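Local coordinates for protein GCN5-related N-acetyltransferase:Aminotransferase, class-II (Rhodopseudomonas palustris, PDB 2FIW) that binds acetyl coenzyme A in a GNAT fold and probably transfers its acetyl group to an amine substrate that has not been identified, at residues P73-A77 against L88-Y94; F25-I29 against W45-A49; R58-Q62 against I85-Y89. One frame throughout, in Å; residues are numbered along the deposited sequence.

Interaction 1 of 3, residues P73-A77 against L88-Y94; sequences PVGFA and LYVHPDY. With ACO (acetyl coenzyme *a), chain C.
The antiparallel hairpin of strands 72-80 and 84-90 in the central sheet of the GNAT fold is where Phe76 and Tyr89 face each other across a hydrogen-bonded pair, the strand axes 4.7 Å apart and running at 171°. The pair is closed by two bonds, Phe76 N to Tyr89 O and Tyr89 N to Phe76 O, both at 2.9 Å. Two residues along, His91 N donates to Val74 O at 2.8 Å, continuing the pairing just past the strand's end. Phe76 and Tyr89 lie side by side and point the same way from the sheet. Phe76 reaches this neighbour with CG set between its backbone N and carbonyl carbon (chi1 77°), which brings CE1 to 3.6 Å from Tyr89 CB. The rings are near parallel, planes at 26°, but slid apart so that they barely overlap. Beyond Phe76, the Tyr89 ring meets C6P of the cofactor with CD1, Phe25 packs edge-to-face with it, and its OH is hydrogen-bonded to Trp45 NE1. A leucine in place of Tyr89 would probably leave the Trp45 indole N-H without this partner and open a gap between Phe76 and the pantetheine arm. On the edge turned away from strand 72-80, strand 84-90 offers its backbone to the cofactor, as in other GNAT enzymes, whose sheet is splayed here: N4P of acetyl coenzyme A donates to Leu88 O at 2.8 Å, and Val90 N donates to O9P at 3.0 Å, so the pantetheine amides continue the sheet's bonding pattern. On its other edge strand 72-80 carries a classic bulge, Val74 and Gly75 sharing Ala67 of strand 63-69 as partner. At the far end Val74 CG1 stands 3.6 Å from the Tyr94 ring centroid, over the centre of one face.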
loop_
_atom_site.group_PDB
_atom_site.type_symbol
_atom_site.label_atom_id
_atom_site.label_comp_id
_atom_site.label_asym_id
_atom_site.label_seq_id
_atom_site.Cartn_x
_atom_site.Cartn_y
_atom_site.Cartn_z
ATOM N N PRO A 73 8.350 -10.382 7.499
ATOM C CA PRO A 73 7.485 -9.387 6.872
ATOM C C PRO A 73 8.013 -8.954 5.497
ATOM O O PRO A 73 9.183 -8.573 5.368
ATOM C CB PRO A 73 7.515 -8.221 7.869
ATOM C CG PRO A 73 7.931 -8.840 9.159
ATOM C CD PRO A 73 8.925 -9.858 8.747
ATOM N N VAL A 74 7.139 -9.027 4.496
ATOM C CA VAL A 74 7.503 -8.806 3.102
ATOM C C VAL A 74 6.587 -7.770 2.431
ATOM O O VAL A 74 6.760 -7.478 1.250
ATOM C CB VAL A 74 7.456 -10.135 2.261
ATOM C CG1 VAL A 74 8.456 -11.159 2.797
ATOM C CG2 VAL A 74 6.059 -10.734 2.211
ATOM N N GLY A 75 5.620 -7.242 3.188
ATOM C CA GLY A 75 4.614 -6.325 2.662
ATOM C C GLY A 75 3.620 -5.901 3.725
ATOM O O GLY A 75 3.459 -6.584 4.740
ATOM N N PHE A 76 2.964 -4.762 3.509
ATOM C CA PHE A 76 1.896 -4.318 4.401
ATOM C C PHE A 76 0.866 -3.443 3.664
ATOM O O PHE A 76 1.139 -2.874 2.581
ATOM C CB PHE A 76 2.455 -3.601 5.655
ATOM C CG PHE A 76 2.904 -2.190 5.389
ATOM C CD1 PHE A 76 4.152 -1.940 4.801
ATOM C CD2 PHE A 76 2.061 -1.111 5.676
ATOM C CE1 PHE A 76 4.556 -0.633 4.537
ATOM C CE2 PHE A 76 2.459 0.197 5.422
ATOM C CZ PHE A 76 3.713 0.436 4.853
ATOM N N ALA A 77 -0.330 -3.359 4.229
ATOM C CA ALA A 77 -1.349 -2.479 3.677
ATOM C C ALA A 77 -2.204 -1.926 4.809
ATOM O O ALA A 77 -2.257 -2.500 5.895
ATOM C CB ALA A 77 -2.199 -3.206 2.635
ATOM N N LEU A 88 -0.258 0.535 0.582
ATOM C CA LEU A 88 0.031 -0.778 0.013
ATOM C C LEU A 88 1.487 -0.764 -0.408
ATOM O O LEU A 88 1.843 -0.053 -1.343
ATOM C CB LEU A 88 -0.826 -1.044 -1.224
ATOM C CG LEU A 88 -1.162 -2.496 -1.611
ATOM C CD1 LEU A 88 -1.291 -2.661 -3.123
ATOM C CD2 LEU A 88 -0.278 -3.600 -1.024
ATOM N N TYR A 89 2.330 -1.520 0.285
ATOM C CA TYR A 89 3.774 -1.536 0.015
ATOM C C TYR A 89 4.322 -2.947 0.192
ATOM O O TYR A 89 4.305 -3.504 1.289
ATOM C CB TYR A 89 4.531 -0.521 0.904
ATOM C CG TYR A 89 4.079 0.890 0.660
ATOM C CD1 TYR A 89 4.677 1.670 -0.336
ATOM C CD2 TYR A 89 3.018 1.441 1.390
ATOM C CE1 TYR A 89 4.235 2.975 -0.600
ATOM C CE2 TYR A 89 2.560 2.745 1.141
ATOM C CZ TYR A 89 3.179 3.510 0.146
ATOM O OH TYR A 89 2.740 4.798 -0.124
ATOM N N VAL A 90 4.775 -3.528 -0.906
ATOM C CA VAL A 90 5.442 -4.826 -0.900
ATOM C C VAL A 90 6.933 -4.591 -1.061
ATOM O O VAL A 90 7.334 -3.748 -1.856
ATOM C CB VAL A 90 4.908 -5.726 -2.049
ATOM C CG1 VAL A 90 5.632 -7.118 -2.072
ATOM C CG2 VAL A 90 3.382 -5.882 -1.919
ATOM N N HIS A 91 7.752 -5.322 -0.310
ATOM C CA HIS A 91 9.204 -5.205 -0.421
ATOM C C HIS A 91 9.603 -5.528 -1.859
ATOM O O HIS A 91 9.001 -6.425 -2.459
ATOM C CB HIS A 91 9.905 -6.153 0.566
ATOM C CG HIS A 91 11.351 -5.837 0.777
ATOM N ND1 HIS A 91 12.355 -6.388 0.003
ATOM C CD2 HIS A 91 11.961 -4.990 1.640
ATOM C CE1 HIS A 91 13.522 -5.904 0.395
ATOM N NE2 HIS A 91 13.314 -5.059 1.391
ATOM N N PRO A 92 10.578 -4.777 -2.436
ATOM C CA PRO A 92 11.007 -5.001 -3.830
ATOM C C PRO A 92 11.517 -6.422 -4.133
ATOM O O PRO A 92 11.358 -6.904 -5.238
ATOM C CB PRO A 92 12.123 -3.976 -4.032
ATOM C CG PRO A 92 12.489 -3.495 -2.704
ATOM C CD PRO A 92 11.308 -3.651 -1.825
ATOM N N ASP A 93 12.098 -7.087 -3.141
ATOM C CA ASP A 93 12.530 -8.468 -3.291
ATOM C C ASP A 93 11.394 -9.497 -3.346
ATOM O O ASP A 93 11.644 -10.654 -3.667
ATOM C CB ASP A 93 13.551 -8.817 -2.204
ATOM C CG ASP A 93 14.875 -8.078 -2.402
ATOM O OD1 ASP A 93 15.258 -7.877 -3.574
ATOM O OD2 ASP A 93 15.521 -7.684 -1.407
ATOM N N TYR A 94 10.154 -9.075 -3.079
ATOM C CA TYR A 94 9.039 -10.026 -3.007
ATOM C C TYR A 94 7.838 -9.701 -3.869
ATOM O O TYR A 94 6.745 -10.253 -3.653
ATOM C CB TYR A 94 8.615 -10.231 -1.565
ATOM C CG TYR A 94 9.728 -10.807 -0.729
ATOM C CD1 TYR A 94 9.903 -12.188 -0.630
ATOM C CD2 TYR A 94 10.617 -9.974 -0.058
ATOM C CE1 TYR A 94 10.926 -12.727 0.124
ATOM C CE2 TYR A 94 11.659 -10.503 0.697
ATOM C CZ TYR A 94 11.802 -11.880 0.781
ATOM O OH TYR A 94 12.817 -12.402 1.545
HETATM N N1A ACO C . 3.869 -14.853 -12.628
HETATM C C2A ACO C . 3.571 -13.737 -13.325
HETATM N N3A ACO C . 2.915 -12.709 -12.754
HETATM C C4A ACO C . 2.521 -12.737 -11.442
HETATM C C5A ACO C . 2.793 -13.848 -10.661
HETATM C C6A ACO C . 3.519 -14.976 -11.318
HETATM N N6A ACO C . 3.825 -16.105 -10.631
HETATM N N7A ACO C . 2.296 -13.611 -9.425
HETATM C C8A ACO C . 1.734 -12.378 -9.442
HETATM N N9A ACO C . 1.867 -11.859 -10.671
HETATM C C1B ACO C . 1.422 -10.532 -11.176
HETATM C C2B ACO C . -0.063 -10.252 -11.042
HETATM O O2B ACO C . -0.794 -10.827 -12.127
HETATM C C3B ACO C . -0.091 -8.733 -11.082
HETATM O O3B ACO C . -0.325 -8.249 -12.406
HETATM P P3B ACO C . -0.981 -6.795 -12.692
HETATM O O7A ACO C . 0.099 -5.750 -12.432
HETATM O O8A ACO C . -2.127 -6.696 -11.711
HETATM O O9A ACO C . -1.400 -6.909 -14.141
HETATM C C4B ACO C . 1.293 -8.283 -10.596
HETATM O O4B ACO C . 2.109 -9.454 -10.525
HETATM C C5B ACO C . 1.253 -7.628 -9.215
HETATM O O5B ACO C . 0.466 -8.461 -8.351
HETATM P P1A ACO C . 0.935 -8.886 -6.873
HETATM O O1A ACO C . 2.113 -9.834 -6.966
HETATM O O2A ACO C . -0.339 -9.302 -6.173
HETATM O O3A ACO C . 1.399 -7.454 -6.285
HETATM P P2A ACO C . 2.831 -7.170 -5.649
HETATM O O4A ACO C . 3.842 -7.178 -6.763
HETATM O O5A ACO C . 3.000 -8.096 -4.479
HETATM O O6A ACO C . 2.684 -5.662 -5.076
HETATM C CBP ACO C . 2.484 -3.195 -5.342
HETATM C CCP ACO C . 1.990 -4.596 -5.741
HETATM C CDP ACO C . 1.779 -2.185 -6.239
HETATM C CEP ACO C . 2.155 -2.927 -3.882
HETATM C CAP ACO C . 4.021 -3.077 -5.491
HETATM O OAP ACO C . 4.426 -3.111 -6.871
HETATM C C9P ACO C . 4.717 -1.928 -4.770
HETATM O O9P ACO C . 5.130 -2.077 -3.515
HETATM N N8P ACO C . 4.931 -0.836 -5.381
HETATM C C7P ACO C . 5.619 0.381 -4.927
HETATM C C6P ACO C . 4.859 1.172 -3.861
HETATM C C5P ACO C . 3.540 1.604 -4.426
HETATM O O5P ACO C . 3.457 2.057 -5.560
HETATM N N4P ACO C . 2.491 1.448 -3.632
HETATM C C3P ACO C . 1.121 1.768 -3.976
HETATM C C2P ACO C . 0.910 3.243 -3.675
HETATM S S1P ACO C . -0.834 3.416 -3.616
HETATM C C ACO C . -1.192 3.531 -1.993
HETATM O O ACO C . -0.419 3.083 -1.153
HETATM C CH3 ACO C . -2.321 4.125 -1.638
#

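Interaction 2 of 3, residues F25-I29 against W45-A49; sequences FVASI and WASAA. With ACO (acetyl coenzyme *a), chain C.
Helix 18-32 passes the C-terminal part of helix 39-46 with Val26 and Ala46 as the nearest backbone pair, 5.0 Å between their CA atoms, and residues 47-49 form a 3-10 segment. No hydrogen bond joins the two segments, so shape carries the contact. Ile29 and Trp45 are its centre. The isoleucine lays its CG1-CD1 branch over one face of the indole: Ile29 CD1 stands 3.5 Å from the centroid of the five-membered ring of Trp45 and only 15° off its normal, a CH-pi contact, while CG2 leans toward CE3 of the six-membered ring. The same CD1 also rests over the centre of the Phe25 ring, one turn back on its own helix, so a single methyl fills the corner between two aromatic groups whose planes stand at 83°. With CG anti to the backbone N (chi1 167°), Phe25 is swung across to the opposing segment, where its CE1 lies 3.6 Å from Ala46 O, the carbonyl meeting the ring at its edge. Small residues make room for this ring: Ala49 CB comes to 3.8 Å from Phe25 CD1, and Ala48 CB to 4.0 Å from Phe25 CZ. Val26 CG1 packs on Ala49 CB at 3.8 Å, on the more solvent-accessible side. Tyr37 packs edge-to-face with the indole of Trp45, its N-H being engaged by Tyr89. The other end of the indole reaches the pantetheine arm, O5P lying near its plane at the edge, 3.9 Å from Trp45 CH2. On helix 18-32, Ser28 OG is hydrogen-bonded to Val90 O. The arrangement is that of the helical region after the first strand of a GNAT fold, two helices packed together beside the acetyl coenzyme A pocket.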
loop_
_atom_site.group_PDB
_atom_site.type_symbol
_atom_site.label_atom_id
_atom_site.label_comp_id
_atom_site.label_asym_id
_atom_site.label_seq_id
_atom_site.Cartn_x
_atom_site.Cartn_y
_atom_site.Cartn_z
ATOM N N PHE A 25 8.546 0.136 3.327
ATOM C CA PHE A 25 7.953 1.314 2.719
ATOM C C PHE A 25 9.008 2.089 1.906
ATOM O O PHE A 25 8.794 2.364 0.717
ATOM C CB PHE A 25 7.323 2.148 3.842
ATOM C CG PHE A 25 6.915 3.553 3.458
ATOM C CD1 PHE A 25 7.773 4.636 3.704
ATOM C CD2 PHE A 25 5.640 3.808 2.961
ATOM C CE1 PHE A 25 7.377 5.935 3.395
ATOM C CE2 PHE A 25 5.233 5.086 2.641
ATOM C CZ PHE A 25 6.091 6.166 2.862
ATOM N N VAL A 26 10.147 2.407 2.523
ATOM C CA VAL A 26 11.182 3.142 1.800
ATOM C C VAL A 26 11.827 2.297 0.697
ATOM O O VAL A 26 12.127 2.837 -0.363
ATOM C CB VAL A 26 12.267 3.856 2.705
ATOM C CG1 VAL A 26 11.694 4.327 4.012
ATOM C CG2 VAL A 26 13.477 3.005 2.912
ATOM N N ALA A 27 12.030 0.992 0.925
ATOM C CA ALA A 27 12.656 0.141 -0.087
ATOM C C ALA A 27 11.743 -0.067 -1.287
ATOM O O ALA A 27 12.198 -0.111 -2.424
ATOM C CB ALA A 27 13.063 -1.169 0.511
ATOM N N SER A 28 10.447 -0.191 -1.022
ATOM C CA SER A 28 9.414 -0.314 -2.057
ATOM C C SER A 28 9.374 0.925 -2.962
ATOM O O SER A 28 9.288 0.823 -4.181
ATOM C CB SER A 28 8.056 -0.503 -1.382
ATOM O OG SER A 28 7.039 -0.773 -2.326
ATOM N N ILE A 29 9.428 2.100 -2.339
ATOM C CA ILE A 29 9.436 3.372 -3.048
ATOM C C ILE A 29 10.722 3.580 -3.883
ATOM O O ILE A 29 10.649 3.875 -5.078
ATOM C CB ILE A 29 9.197 4.527 -2.061
ATOM C CG1 ILE A 29 7.760 4.442 -1.517
ATOM C CG2 ILE A 29 9.526 5.912 -2.699
ATOM C CD1 ILE A 29 7.545 5.260 -0.260
ATOM N N TRP A 45 8.420 11.328 -0.998
ATOM C CA TRP A 45 7.499 10.232 -0.701
ATOM C C TRP A 45 8.048 9.357 0.448
ATOM O O TRP A 45 7.375 9.213 1.461
ATOM C CB TRP A 45 7.279 9.410 -1.968
ATOM C CG TRP A 45 6.231 8.357 -1.917
ATOM C CD1 TRP A 45 5.498 7.934 -0.820
ATOM C CD2 TRP A 45 5.823 7.540 -3.008
ATOM N NE1 TRP A 45 4.648 6.914 -1.185
ATOM C CE2 TRP A 45 4.829 6.649 -2.523
ATOM C CE3 TRP A 45 6.187 7.478 -4.360
ATOM C CZ2 TRP A 45 4.201 5.699 -3.352
ATOM C CZ3 TRP A 45 5.563 6.534 -5.179
ATOM C CH2 TRP A 45 4.586 5.655 -4.667
ATOM N N ALA A 46 9.259 8.804 0.289
ATOM C CA ALA A 46 9.898 7.977 1.319
ATOM C C ALA A 46 10.162 8.697 2.634
ATOM O O ALA A 46 10.213 8.068 3.689
ATOM C CB ALA A 46 11.197 7.411 0.809
ATOM N N SER A 47 10.350 10.011 2.576
ATOM C CA SER A 47 10.769 10.760 3.744
ATOM C C SER A 47 9.671 10.732 4.795
ATOM O O SER A 47 9.881 11.196 5.906
ATOM C CB SER A 47 11.163 12.216 3.384
ATOM O OG SER A 47 10.015 13.074 3.327
ATOM N N ALA A 48 8.501 10.194 4.450
ATOM C CA ALA A 48 7.409 10.100 5.417
ATOM C C ALA A 48 7.748 9.159 6.585
ATOM O O ALA A 48 7.252 9.337 7.705
ATOM C CB ALA A 48 6.117 9.694 4.736
ATOM N N ALA A 49 8.620 8.188 6.337
ATOM C CA ALA A 49 9.064 7.268 7.381
ATOM C C ALA A 49 10.121 7.883 8.334
ATOM O O ALA A 49 10.533 7.241 9.318
ATOM C CB ALA A 49 9.571 5.971 6.753
HETATM N N1A ACO C . 3.869 -14.853 -12.628
HETATM C C2A ACO C . 3.571 -13.737 -13.325
HETATM N N3A ACO C . 2.915 -12.709 -12.754
HETATM C C4A ACO C . 2.521 -12.737 -11.442
HETATM C C5A ACO C . 2.793 -13.848 -10.661
HETATM C C6A ACO C . 3.519 -14.976 -11.318
HETATM N N6A ACO C . 3.825 -16.105 -10.631
HETATM N N7A ACO C . 2.296 -13.611 -9.425
HETATM C C8A ACO C . 1.734 -12.378 -9.442
HETATM N N9A ACO C . 1.867 -11.859 -10.671
HETATM C C1B ACO C . 1.422 -10.532 -11.176
HETATM C C2B ACO C . -0.063 -10.252 -11.042
HETATM O O2B ACO C . -0.794 -10.827 -12.127
HETATM C C3B ACO C . -0.091 -8.733 -11.082
HETATM O O3B ACO C . -0.325 -8.249 -12.406
HETATM P P3B ACO C . -0.981 -6.795 -12.692
HETATM O O7A ACO C . 0.099 -5.750 -12.432
HETATM O O8A ACO C . -2.127 -6.696 -11.711
HETATM O O9A ACO C . -1.400 -6.909 -14.141
HETATM C C4B ACO C . 1.293 -8.283 -10.596
HETATM O O4B ACO C . 2.109 -9.454 -10.525
HETATM C C5B ACO C . 1.253 -7.628 -9.215
HETATM O O5B ACO C . 0.466 -8.461 -8.351
HETATM P P1A ACO C . 0.935 -8.886 -6.873
HETATM O O1A ACO C . 2.113 -9.834 -6.966
HETATM O O2A ACO C . -0.339 -9.302 -6.173
HETATM O O3A ACO C . 1.399 -7.454 -6.285
HETATM P P2A ACO C . 2.831 -7.170 -5.649
HETATM O O4A ACO C . 3.842 -7.178 -6.763
HETATM O O5A ACO C . 3.000 -8.096 -4.479
HETATM O O6A ACO C . 2.684 -5.662 -5.076
HETATM C CBP ACO C . 2.484 -3.195 -5.342
HETATM C CCP ACO C . 1.990 -4.596 -5.741
HETATM C CDP ACO C . 1.779 -2.185 -6.239
HETATM C CEP ACO C . 2.155 -2.927 -3.882
HETATM C CAP ACO C . 4.021 -3.077 -5.491
HETATM O OAP ACO C . 4.426 -3.111 -6.871
HETATM C C9P ACO C . 4.717 -1.928 -4.770
HETATM O O9P ACO C . 5.130 -2.077 -3.515
HETATM N N8P ACO C . 4.931 -0.836 -5.381
HETATM C C7P ACO C . 5.619 0.381 -4.927
HETATM C C6P ACO C . 4.859 1.172 -3.861
HETATM C C5P ACO C . 3.540 1.604 -4.426
HETATM O O5P ACO C . 3.457 2.057 -5.560
HETATM N N4P ACO C . 2.491 1.448 -3.632
HETATM C C3P ACO C . 1.121 1.768 -3.976
HETATM C C2P ACO C . 0.910 3.243 -3.675
HETATM S S1P ACO C . -0.834 3.416 -3.616
HETATM C C ACO C . -1.192 3.531 -1.993
HETATM O O ACO C . -0.419 3.083 -1.153
HETATM C CH3 ACO C . -2.321 4.125 -1.638
#

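Interaction 3 of 3, residues R58-Q62 against I85-Y89; sequences RLSGQ and IDMLY. With ACO (acetyl coenzyme *a), chain C.
Arg58 and Asp86 approach from opposite directions, the arginine reaching out from the last turn of helix 52-60 and the aspartate from strand 84-90. The salt bridge is carried by one strong bond: Arg58 NE donates to Asp86 OD2 at 2.7 Å, with an N-H...O angle of 152°. OD2 lies near the guanidinium plane, at the edge, and is met on its syn side. The two flat groups are turned 57° against each other, and Arg58 NH2 adds only weak, long bonds, 3.3 Å to Asp86 OD1 and 3.2 Å to Asp86 OD2. An all-extended side chain, CG anti to the backbone N (chi1 180°) and straight on to NE, gives Arg58 the length to span from helix to sheet. Its guanidinium face is taken by the neighbouring residue: the selenium of selenomethionine Met87 sits 3.8 Å above the plane, offset toward the rim. Selenium is there through labelling and occupies the place of the methionine sulfur. Met87 comes in obliquely to Arg58; Leu59 lies beside it on the apolar side, where Phe76 and Thr21 also pack, though the detail of their approach is doubtful. From the loop after the helix, Gln62 brings its amide near the same carboxylate, with Gln62 CD 3.4 Å from Asp86 OD2. The side chains of Asp86 and Gln62 also touch Lys80 of strand 72-80. A classic bulge at Asp86 and Met87, both opposite Ser78, interrupts the hairpin pairing. The backbone edge of the strand serves the cofactor: Asp86 O lies 3.4 Å from the acetyl CH3. This places the contact at the acetyl end of the GNAT active-site cleft, where helix 52-60 is tied to the strand that holds acetyl coenzyme A.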
loop_
_atom_site.group_PDB
_atom_site.type_symbol
_atom_site.label_atom_id
_atom_site.label_comp_id
_atom_site.label_asym_id
_atom_site.label_seq_id
_atom_site.Cartn_x
_atom_site.Cartn_y
_atom_site.Cartn_z
ATOM N N ARG A 58 0.123 6.683 12.154
ATOM C CA ARG A 58 -0.762 6.525 11.001
ATOM C C ARG A 58 -1.136 5.044 10.842
ATOM O O ARG A 58 -2.271 4.712 10.581
ATOM C CB ARG A 58 -0.084 7.081 9.737
ATOM C CG ARG A 58 -0.880 6.988 8.448
ATOM C CD ARG A 58 0.025 7.391 7.300
ATOM N NE ARG A 58 -0.629 7.335 5.986
ATOM C CZ ARG A 58 -0.053 7.715 4.842
ATOM N NH1 ARG A 58 1.194 8.178 4.836
ATOM N NH2 ARG A 58 -0.718 7.626 3.695
ATOM N N LEU A 59 -0.154 4.174 11.020
ATOM C CA LEU A 59 -0.307 2.739 10.961
ATOM C C LEU A 59 -1.160 2.179 12.096
ATOM O O LEU A 59 -2.105 1.427 11.852
ATOM C CB LEU A 59 1.089 2.104 11.002
ATOM C CG LEU A 59 1.677 1.661 9.650
ATOM C CD1 LEU A 59 1.307 2.624 8.614
ATOM C CD2 LEU A 59 3.168 1.538 9.697
ATOM N N SER A 60 -0.825 2.543 13.330
ATOM C CA SER A 60 -1.457 1.976 14.518
ATOM C C SER A 60 -2.894 2.454 14.705
ATOM O O SER A 60 -3.693 1.789 15.354
ATOM C CB SER A 60 -0.615 2.268 15.775
ATOM O OG SER A 60 -0.743 3.630 16.166
ATOM N N GLY A 61 -3.213 3.598 14.111
ATOM C CA GLY A 61 -4.542 4.188 14.226
ATOM C C GLY A 61 -5.429 3.844 13.043
ATOM O O GLY A 61 -6.579 4.294 12.965
ATOM N N GLN A 62 -4.884 3.044 12.123
ATOM C CA GLN A 62 -5.633 2.499 10.991
ATOM C C GLN A 62 -5.737 0.973 11.119
ATOM O O GLN A 62 -5.286 0.390 12.111
ATOM C CB GLN A 62 -4.964 2.916 9.684
ATOM C CG GLN A 62 -5.212 4.395 9.330
ATOM C CD GLN A 62 -4.313 4.934 8.209
ATOM O OE1 GLN A 62 -3.671 4.174 7.463
ATOM N NE2 GLN A 62 -4.252 6.256 8.104
ATOM N N ILE A 85 -8.233 2.707 1.014
ATOM C CA ILE A 85 -6.956 2.012 0.967
ATOM C C ILE A 85 -5.879 3.069 1.070
ATOM O O ILE A 85 -5.560 3.737 0.091
ATOM C CB ILE A 85 -6.779 1.170 -0.311
ATOM C CG1 ILE A 85 -7.841 0.060 -0.359
ATOM C CG2 ILE A 85 -5.345 0.614 -0.404
ATOM C CD1 ILE A 85 -7.566 -0.992 -1.387
ATOM N N ASP A 86 -5.332 3.216 2.271
ATOM C CA ASP A 86 -4.381 4.273 2.570
ATOM C C ASP A 86 -2.953 3.930 2.140
ATOM O O ASP A 86 -2.210 4.806 1.712
ATOM C CB ASP A 86 -4.420 4.600 4.063
ATOM C CG ASP A 86 -3.689 5.890 4.400
ATOM O OD1 ASP A 86 -3.975 6.925 3.764
ATOM O OD2 ASP A 86 -2.831 5.874 5.303
HETATM N N MSE A 87 -2.582 2.658 2.256
HETATM C CA MSE A 87 -1.218 2.203 2.023
HETATM C C MSE A 87 -1.177 0.775 1.517
HETATM O O MSE A 87 -1.966 -0.072 1.957
HETATM C CB MSE A 87 -0.396 2.316 3.307
HETATM C CG MSE A 87 -0.304 3.735 3.831
HETATM SE SE MSE A 87 0.891 3.918 5.306
HETATM C CE MSE A 87 -0.099 3.030 6.557
ATOM N N LEU A 88 -0.258 0.535 0.582
ATOM C CA LEU A 88 0.031 -0.778 0.013
ATOM C C LEU A 88 1.487 -0.764 -0.408
ATOM O O LEU A 88 1.843 -0.053 -1.343
ATOM C CB LEU A 88 -0.826 -1.044 -1.224
ATOM C CG LEU A 88 -1.162 -2.496 -1.611
ATOM C CD1 LEU A 88 -1.291 -2.661 -3.123
ATOM C CD2 LEU A 88 -0.278 -3.600 -1.024
ATOM N N TYR A 89 2.330 -1.520 0.285
ATOM C CA TYR A 89 3.774 -1.536 0.015
ATOM C C TYR A 89 4.322 -2.947 0.192
ATOM O O TYR A 89 4.305 -3.504 1.289
ATOM C CB TYR A 89 4.531 -0.521 0.904
ATOM C CG TYR A 89 4.079 0.890 0.660
ATOM C CD1 TYR A 89 4.677 1.670 -0.336
ATOM C CD2 TYR A 89 3.018 1.441 1.390
ATOM C CE1 TYR A 89 4.235 2.975 -0.600
ATOM C CE2 TYR A 89 2.560 2.745 1.141
ATOM C CZ TYR A 89 3.179 3.510 0.146
ATOM O OH TYR A 89 2.740 4.798 -0.124
HETATM N N1A ACO C . 3.869 -14.853 -12.628
HETATM C C2A ACO C . 3.571 -13.737 -13.325
HETATM N N3A ACO C . 2.915 -12.709 -12.754
HETATM C C4A ACO C . 2.521 -12.737 -11.442
HETATM C C5A ACO C . 2.793 -13.848 -10.661
HETATM C C6A ACO C . 3.519 -14.976 -11.318
HETATM N N6A ACO C . 3.825 -16.105 -10.631
HETATM N N7A ACO C . 2.296 -13.611 -9.425
HETATM C C8A ACO C . 1.734 -12.378 -9.442
HETATM N N9A ACO C . 1.867 -11.859 -10.671
HETATM C C1B ACO C . 1.422 -10.532 -11.176
HETATM C C2B ACO C . -0.063 -10.252 -11.042
HETATM O O2B ACO C . -0.794 -10.827 -12.127
HETATM C C3B ACO C . -0.091 -8.733 -11.082
HETATM O O3B ACO C . -0.325 -8.249 -12.406
HETATM P P3B ACO C . -0.981 -6.795 -12.692
HETATM O O7A ACO C . 0.099 -5.750 -12.432
HETATM O O8A ACO C . -2.127 -6.696 -11.711
HETATM O O9A ACO C . -1.400 -6.909 -14.141
HETATM C C4B ACO C . 1.293 -8.283 -10.596
HETATM O O4B ACO C . 2.109 -9.454 -10.525
HETATM C C5B ACO C . 1.253 -7.628 -9.215
HETATM O O5B ACO C . 0.466 -8.461 -8.351
HETATM P P1A ACO C . 0.935 -8.886 -6.873
HETATM O O1A ACO C . 2.113 -9.834 -6.966
HETATM O O2A ACO C . -0.339 -9.302 -6.173
HETATM O O3A ACO C . 1.399 -7.454 -6.285
HETATM P P2A ACO C . 2.831 -7.170 -5.649
HETATM O O4A ACO C . 3.842 -7.178 -6.763
HETATM O O5A ACO C . 3.000 -8.096 -4.479
HETATM O O6A ACO C . 2.684 -5.662 -5.076
HETATM C CBP ACO C . 2.484 -3.195 -5.342
HETATM C CCP ACO C . 1.990 -4.596 -5.741
HETATM C CDP ACO C . 1.779 -2.185 -6.239
HETATM C CEP ACO C . 2.155 -2.927 -3.882
HETATM C CAP ACO C . 4.021 -3.077 -5.491
HETATM O OAP ACO C . 4.426 -3.111 -6.871
HETATM C C9P ACO C . 4.717 -1.928 -4.770
HETATM O O9P ACO C . 5.130 -2.077 -3.515
HETATM N N8P ACO C . 4.931 -0.836 -5.381
HETATM C C7P ACO C . 5.619 0.381 -4.927
HETATM C C6P ACO C . 4.859 1.172 -3.861
HETATM C C5P ACO C . 3.540 1.604 -4.426
HETATM O O5P ACO C . 3.457 2.057 -5.560
HETATM N N4P ACO C . 2.491 1.448 -3.632
HETATM C C3P ACO C . 1.121 1.768 -3.976
HETATM C C2P ACO C . 0.910 3.243 -3.675
HETATM S S1P ACO C . -0.834 3.416 -3.616
HETATM C C ACO C . -1.192 3.531 -1.993
HETATM O O ACO C . -0.419 3.083 -1.153
HETATM C CH3 ACO C . -2.321 4.125 -1.638
#

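In the fold
All three contacts touch acetyl coenzyme A, and their centres lie about 12 to 13 Å apart. Interaction 2 comes first along the chain, closing at residue 49 between helices 18-32 and 39-46; interaction 3 then starts from helix 52-60, and both it and interaction 1 finish on strand 84-90. These two share Leu88 and Tyr89, while Tyr89 and Val90 link interaction 2 to the sheet. Strand 84-90 is thus paired to strand 72-80 and held by helices on the face bearing Tyr89, which probably fixes the strand whose backbone binds the pantetheine arm.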